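Local coordinates for glycoside hydrolase family 16 protein (Bacteroides ovatus, PDB 7KR6) that probably hydrolyses mixed-linkage beta-glucans as an endo-glucanase, and is seen here with a glucan-derived inhibitor bound, at residues K105-P119 with Q260-L272. The protein carries 1 engineered substitution. Residues are numbered along the deposited sequence; the frame is centred on the assembly and turned at random.
Sequences KSFKYRKIEASIKLP and QKVNMYIDWVKIL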
loop_
_atom_site.group_PDB
_atom_site.type_symbol
_atom_site.label_atom_id
_atom_site.label_comp_id
_atom_site.label_asym_id
_atom_site.label_seq_id
_atom_site.Cartn_x
_atom_site.Cartn_y
_atom_site.Cartn_z
ATOM N N LYS A 105 10.849 -14.850 -23.276
ATOM C CA LYS A 105 9.408 -14.998 -23.522
ATOM C C LYS A 105 8.747 -13.738 -22.979
ATOM O O LYS A 105 8.758 -13.511 -21.737
ATOM C CB LYS A 105 8.841 -16.232 -22.836
ATOM C CG LYS A 105 7.429 -16.605 -23.224
ATOM C CD LYS A 105 7.220 -16.992 -24.686
ATOM C CE LYS A 105 8.331 -17.887 -25.197
ATOM N NZ LYS A 105 8.002 -18.506 -26.504
ATOM N N SER A 106 8.133 -12.983 -23.854
ATOM C CA SER A 106 7.422 -11.746 -23.463
ATOM C C SER A 106 6.197 -11.574 -24.354
ATOM O O SER A 106 6.102 -12.239 -25.392
ATOM C CB SER A 106 8.310 -10.563 -23.470
ATOM O OG SER A 106 8.738 -10.224 -24.800
ATOM N N PHE A 107 5.233 -10.808 -23.888
ATOM C CA PHE A 107 3.930 -10.707 -24.571
ATOM C C PHE A 107 3.237 -9.407 -24.162
ATOM O O PHE A 107 3.660 -8.774 -23.215
ATOM C CB PHE A 107 3.074 -11.917 -24.262
ATOM C CG PHE A 107 2.601 -11.941 -22.828
ATOM C CD1 PHE A 107 3.473 -12.366 -21.830
ATOM C CD2 PHE A 107 1.314 -11.560 -22.489
ATOM C CE1 PHE A 107 3.069 -12.347 -20.498
ATOM C CE2 PHE A 107 0.899 -11.604 -21.164
ATOM C CZ PHE A 107 1.780 -11.995 -20.183
ATOM N N LYS A 108 2.180 -9.072 -24.887
ATOM C CA LYS A 108 1.415 -7.822 -24.700
ATOM C C LYS A 108 -0.041 -8.161 -24.952
ATOM O O LYS A 108 -0.350 -8.846 -25.975
ATOM C CB LYS A 108 1.963 -6.776 -25.689
ATOM C CG LYS A 108 1.146 -5.522 -25.885
ATOM C CD LYS A 108 1.652 -4.595 -26.984
ATOM C CE LYS A 108 0.772 -3.363 -27.078
ATOM N NZ LYS A 108 1.310 -2.343 -28.006
ATOM N N TYR A 109 -0.937 -7.670 -24.102
ATOM C CA TYR A 109 -2.396 -7.746 -24.300
ATOM C C TYR A 109 -2.857 -9.192 -24.526
ATOM O O TYR A 109 -3.628 -9.451 -25.492
ATOM C CB TYR A 109 -2.814 -6.850 -25.480
ATOM C CG TYR A 109 -2.605 -5.362 -25.379
ATOM C CD1 TYR A 109 -2.318 -4.679 -24.195
ATOM C CD2 TYR A 109 -2.752 -4.584 -26.518
ATOM C CE1 TYR A 109 -2.132 -3.298 -24.156
ATOM C CE2 TYR A 109 -2.594 -3.209 -26.486
ATOM C CZ TYR A 109 -2.256 -2.553 -25.319
ATOM O OH TYR A 109 -2.089 -1.188 -25.326
ATOM N N ARG A 110 -2.402 -10.132 -23.704
ATOM C CA ARG A 110 -2.941 -11.507 -23.701
ATOM C C ARG A 110 -3.235 -11.881 -22.258
ATOM O O ARG A 110 -2.646 -11.269 -21.355
ATOM C CB ARG A 110 -1.945 -12.539 -24.230
ATOM C CG ARG A 110 -1.452 -12.272 -25.643
ATOM C CD ARG A 110 -2.539 -12.373 -26.670
ATOM N NE ARG A 110 -1.878 -12.416 -27.972
ATOM C CZ ARG A 110 -1.672 -13.512 -28.709
ATOM N NH1 ARG A 110 -1.041 -13.403 -29.865
ATOM N NH2 ARG A 110 -2.094 -14.702 -28.307
ATOM N N LYS A 111 -4.115 -12.847 -22.095
ATOM C CA LYS A 111 -4.378 -13.444 -20.764
ATOM C C LYS A 111 -3.228 -14.359 -20.384
ATOM O O LYS A 111 -2.822 -15.211 -21.212
ATOM C CB LYS A 111 -5.684 -14.208 -20.815
ATOM C CG LYS A 111 -6.145 -14.734 -19.464
ATOM C CD LYS A 111 -7.448 -15.506 -19.514
ATOM C CE LYS A 111 -8.040 -15.615 -18.135
ATOM N NZ LYS A 111 -9.251 -16.460 -18.140
ATOM N N ILE A 112 -2.706 -14.229 -19.154
ATOM C CA ILE A 112 -1.692 -15.161 -18.637
ATOM C C ILE A 112 -2.289 -15.829 -17.387
ATOM O O ILE A 112 -3.048 -15.150 -16.631
ATOM C CB ILE A 112 -0.334 -14.500 -18.358
ATOM C CG1 ILE A 112 0.665 -15.532 -17.827
ATOM C CG2 ILE A 112 -0.522 -13.291 -17.473
ATOM C CD1 ILE A 112 2.053 -15.034 -17.663
ATOM N N GLU A 113 -2.070 -17.129 -17.256
ATOM C CA GLU A 113 -2.555 -17.917 -16.115
ATOM C C GLU A 113 -1.445 -18.841 -15.631
ATOM O O GLU A 113 -0.647 -19.359 -16.440
ATOM C CB GLU A 113 -3.756 -18.785 -16.480
ATOM C CG GLU A 113 -4.916 -17.991 -17.005
ATOM C CD GLU A 113 -6.189 -18.792 -17.095
ATOM O OE1 GLU A 113 -6.160 -19.814 -17.820
ATOM O OE2 GLU A 113 -7.173 -18.424 -16.439
ATOM N N ALA A 114 -1.397 -19.056 -14.321
ATOM C CA ALA A 114 -0.498 -20.048 -13.723
ATOM C C ALA A 114 -1.235 -20.763 -12.600
ATOM O O ALA A 114 -2.038 -20.121 -11.912
ATOM C CB ALA A 114 0.766 -19.429 -13.237
ATOM N N SER A 115 -0.903 -22.030 -12.428
ATOM C CA SER A 115 -1.431 -22.906 -11.358
ATOM C C SER A 115 -0.330 -23.080 -10.309
ATOM O O SER A 115 0.783 -23.591 -10.634
ATOM C CB SER A 115 -1.909 -24.230 -11.916
ATOM O OG SER A 115 -2.360 -25.098 -10.889
ATOM N N ILE A 116 -0.612 -22.604 -9.097
ATOM C CA ILE A 116 0.407 -22.448 -8.037
ATOM C C ILE A 116 -0.132 -23.023 -6.734
ATOM O O ILE A 116 -1.254 -22.668 -6.332
ATOM C CB ILE A 116 0.797 -20.966 -7.860
ATOM C CG1 ILE A 116 1.225 -20.332 -9.186
ATOM C CG2 ILE A 116 1.887 -20.814 -6.828
ATOM C CD1 ILE A 116 1.504 -18.840 -9.091
ATOM N N LYS A 117 0.744 -23.756 -6.073
ATOM C CA LYS A 117 0.559 -24.254 -4.696
ATOM C C LYS A 117 1.542 -23.493 -3.822
ATOM O O LYS A 117 2.739 -23.518 -4.083
ATOM C CB LYS A 117 0.794 -25.763 -4.623
ATOM C CG LYS A 117 0.526 -26.299 -3.217
ATOM C CD LYS A 117 0.319 -27.792 -3.239
ATOM C CE LYS A 117 1.488 -28.538 -2.679
ATOM N NZ LYS A 117 1.365 -29.987 -2.974
ATOM N N LEU A 118 1.017 -22.875 -2.770
ATOM C CA LEU A 118 1.778 -21.937 -1.917
ATOM C C LEU A 118 1.978 -22.596 -0.559
ATOM O O LEU A 118 1.074 -23.246 -0.036
ATOM C CB LEU A 118 1.002 -20.627 -1.779
ATOM C CG LEU A 118 0.941 -19.776 -3.032
ATOM C CD1 LEU A 118 0.047 -18.562 -2.833
ATOM C CD2 LEU A 118 2.349 -19.396 -3.484
ATOM N N PRO A 119 3.142 -22.346 0.063
ATOM C CA PRO A 119 3.389 -22.707 1.456
ATOM C C PRO A 119 2.550 -21.772 2.344
ATOM O O PRO A 119 2.120 -20.682 1.941
ATOM C CB PRO A 119 4.871 -22.389 1.658
ATOM C CG PRO A 119 5.084 -21.235 0.729
ATOM C CD PRO A 119 4.211 -21.507 -0.478
ATOM N N GLN A 260 14.928 -25.872 8.178
ATOM C CA GLN A 260 13.620 -26.066 7.529
ATOM C C GLN A 260 13.745 -25.753 6.025
ATOM O O GLN A 260 14.465 -24.776 5.683
ATOM C CB GLN A 260 12.584 -25.143 8.190
ATOM C CG GLN A 260 11.178 -25.550 7.831
ATOM C CD GLN A 260 10.120 -24.684 8.465
ATOM O OE1 GLN A 260 10.393 -23.823 9.290
ATOM N NE2 GLN A 260 8.888 -24.902 8.046
ATOM N N LYS A 261 13.038 -26.526 5.209
ATOM C CA LYS A 261 12.868 -26.256 3.761
ATOM C C LYS A 261 11.364 -26.076 3.512
ATOM O O LYS A 261 10.555 -26.866 4.048
ATOM C CB LYS A 261 13.541 -27.352 2.924
ATOM N N VAL A 262 10.975 -25.055 2.748
ATOM C CA VAL A 262 9.559 -24.900 2.306
ATOM C C VAL A 262 9.569 -24.671 0.789
ATOM O O VAL A 262 10.414 -23.955 0.296
ATOM C CB VAL A 262 8.796 -23.761 3.018
ATOM C CG1 VAL A 262 8.817 -23.944 4.536
ATOM C CG2 VAL A 262 9.324 -22.394 2.650
ATOM N N ASN A 263 8.573 -25.221 0.134
ATOM C CA ASN A 263 8.442 -25.187 -1.342
ATOM C C ASN A 263 7.252 -24.354 -1.794
ATOM O O ASN A 263 6.190 -24.361 -1.172
ATOM C CB ASN A 263 8.219 -26.578 -1.900
ATOM C CG ASN A 263 9.453 -27.449 -1.797
ATOM O OD1 ASN A 263 10.566 -26.939 -1.684
ATOM N ND2 ASN A 263 9.245 -28.761 -1.876
ATOM N N MET A 264 7.459 -23.626 -2.875
ATOM C CA MET A 264 6.379 -23.070 -3.705
ATOM C C MET A 264 6.406 -23.855 -5.022
ATOM O O MET A 264 7.489 -24.059 -5.550
ATOM C CB MET A 264 6.663 -21.592 -3.938
ATOM C CG MET A 264 5.859 -20.934 -5.001
ATOM S SD MET A 264 6.370 -19.176 -5.089
ATOM C CE MET A 264 5.309 -18.556 -6.371
ATOM N N TYR A 265 5.250 -24.285 -5.494
ATOM C CA TYR A 265 5.118 -25.167 -6.678
ATOM C C TYR A 265 4.308 -24.489 -7.776
ATOM O O TYR A 265 3.184 -23.981 -7.540
ATOM C CB TYR A 265 4.388 -26.446 -6.292
ATOM C CG TYR A 265 4.984 -27.248 -5.157
ATOM C CD1 TYR A 265 5.960 -28.194 -5.391
ATOM C CD2 TYR A 265 4.519 -27.114 -3.855
ATOM C CE1 TYR A 265 6.486 -28.956 -4.362
ATOM C CE2 TYR A 265 5.033 -27.872 -2.819
ATOM C CZ TYR A 265 5.986 -28.834 -3.085
ATOM O OH TYR A 265 6.505 -29.580 -2.060
ATOM N N ILE A 266 4.822 -24.516 -9.019
ATOM C CA ILE A 266 4.098 -24.001 -10.214
ATOM C C ILE A 266 3.916 -25.190 -11.175
ATOM O O ILE A 266 4.921 -25.724 -11.666
ATOM C CB ILE A 266 4.789 -22.797 -10.878
ATOM C CG1 ILE A 266 5.043 -21.634 -9.911
ATOM C CG2 ILE A 266 3.955 -22.301 -12.029
ATOM C CD1 ILE A 266 6.297 -21.732 -9.073
ATOM N N ASP A 267 2.674 -25.595 -11.353
ATOM C CA ASP A 267 2.359 -26.804 -12.176
ATOM C C ASP A 267 2.477 -26.421 -13.642
ATOM O O ASP A 267 2.927 -27.273 -14.455
ATOM C CB ASP A 267 0.951 -27.298 -11.911
ATOM C CG ASP A 267 0.636 -28.671 -12.485
ATOM O OD1 ASP A 267 1.576 -29.289 -13.028
ATOM O OD2 ASP A 267 -0.517 -29.094 -12.361
ATOM N N TRP A 268 2.095 -25.207 -13.978
ATOM C CA TRP A 268 2.053 -24.758 -15.394
ATOM C C TRP A 268 1.830 -23.259 -15.428
ATOM O O TRP A 268 1.337 -22.663 -14.459
ATOM C CB TRP A 268 0.992 -25.504 -16.232
ATOM C CG TRP A 268 -0.403 -25.526 -15.695
ATOM C CD1 TRP A 268 -1.020 -26.590 -15.085
ATOM C CD2 TRP A 268 -1.386 -24.483 -15.743
ATOM N NE1 TRP A 268 -2.303 -26.271 -14.769
ATOM C CE2 TRP A 268 -2.568 -25.001 -15.187
ATOM C CE3 TRP A 268 -1.398 -23.176 -16.240
ATOM C CZ2 TRP A 268 -3.734 -24.258 -15.046
ATOM C CZ3 TRP A 268 -2.549 -22.432 -16.100
ATOM C CH2 TRP A 268 -3.694 -22.962 -15.506
ATOM N N VAL A 269 2.261 -22.662 -16.521
ATOM C CA VAL A 269 1.943 -21.256 -16.863
ATOM C C VAL A 269 1.582 -21.253 -18.338
ATOM O O VAL A 269 2.185 -22.016 -19.121
ATOM C CB VAL A 269 3.081 -20.294 -16.474
ATOM C CG1 VAL A 269 4.431 -20.665 -17.054
ATOM C CG2 VAL A 269 2.721 -18.836 -16.792
ATOM N N LYS A 270 0.592 -20.471 -18.691
ATOM C CA LYS A 270 0.199 -20.372 -20.117
ATOM C C LYS A 270 -0.197 -18.948 -20.476
ATOM O O LYS A 270 -0.751 -18.209 -19.651
ATOM C CB LYS A 270 -0.857 -21.427 -20.440
ATOM C CG LYS A 270 -2.214 -21.224 -19.822
ATOM C CD LYS A 270 -3.171 -22.342 -20.164
ATOM C CE LYS A 270 -4.519 -22.184 -19.497
ATOM N NZ LYS A 270 -5.193 -23.494 -19.351
ATOM N N ILE A 271 0.025 -18.617 -21.747
ATOM C CA ILE A 271 -0.404 -17.331 -22.334
ATOM C C ILE A 271 -1.418 -17.681 -23.417
ATOM O O ILE A 271 -1.081 -18.510 -24.300
ATOM C CB ILE A 271 0.787 -16.537 -22.895
ATOM C CG1 ILE A 271 1.937 -16.452 -21.884
ATOM C CG2 ILE A 271 0.312 -15.164 -23.334
ATOM C CD1 ILE A 271 3.209 -15.823 -22.395
ATOM N N LEU A 272 -2.597 -17.090 -23.366
ATOM C CA LEU A 272 -3.666 -17.411 -24.345
ATOM C C LEU A 272 -3.574 -16.364 -25.452
ATOM O O LEU A 272 -4.452 -15.519 -25.567
ATOM C CB LEU A 272 -5.032 -17.401 -23.665
ATOM C CG LEU A 272 -5.209 -18.342 -22.477
ATOM C CD1 LEU A 272 -6.680 -18.463 -22.124
ATOM C CD2 LEU A 272 -4.637 -19.716 -22.748
ATOM O OXT LEU A 272 -2.602 -16.329 -26.208
HETATM O O HOH W 1 -2.586 -27.755 -11.233
#
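Arg110 meets the C-terminal carboxylate of Leu272 in a salt bridge: Arg110 NH2 lies 2.7 Å from Leu272 OXT, near the guanidinium plane, although the hydrogen bond is bent and weak. From there strands 112-117 and 261-271 run antiparallel. Glu113 and Lys270 exchange two backbone hydrogen bonds, with Glu113 N 2.9 Å from Lys270 O, and Lys117 and Tyr265 form a second such pair. Between them lies a classic beta bulge: Ser115 N donates to Trp268 O, whereas Ser115 O accepts from Asp267 N (2.8 Å), and Asp267 takes a helical backbone conformation (phi/psi -77/-36°). A water bridges Ser115 OG and Asp267 OD2 across the bulge, donating to OD2. Trp268, its CG wedged between backbone N and carbonyl carbon (chi1 53°), lays its indole over Ser115, whose CB makes a CH-pi contact 3.7 Å from the five-ring centroid. Lys117 CE runs beside the Tyr265 ring, 3.5 Å from CD2, before NZ forms a salt bridge with Asp77. On the other face, Ala114 packs on Val269 and Ile116 on Ile266, while Ile271 CG2 sits over the Phe107 ring and its CD1 touches Phe107 CD1 (3.5 Å). This apolar face packs onto strand 232-240 through Ile234 and Phe236 within the GH16 beta-sandwich; strands 197-203 and 80-90 continue the sheet beyond 112-117 and 261-271, respectively.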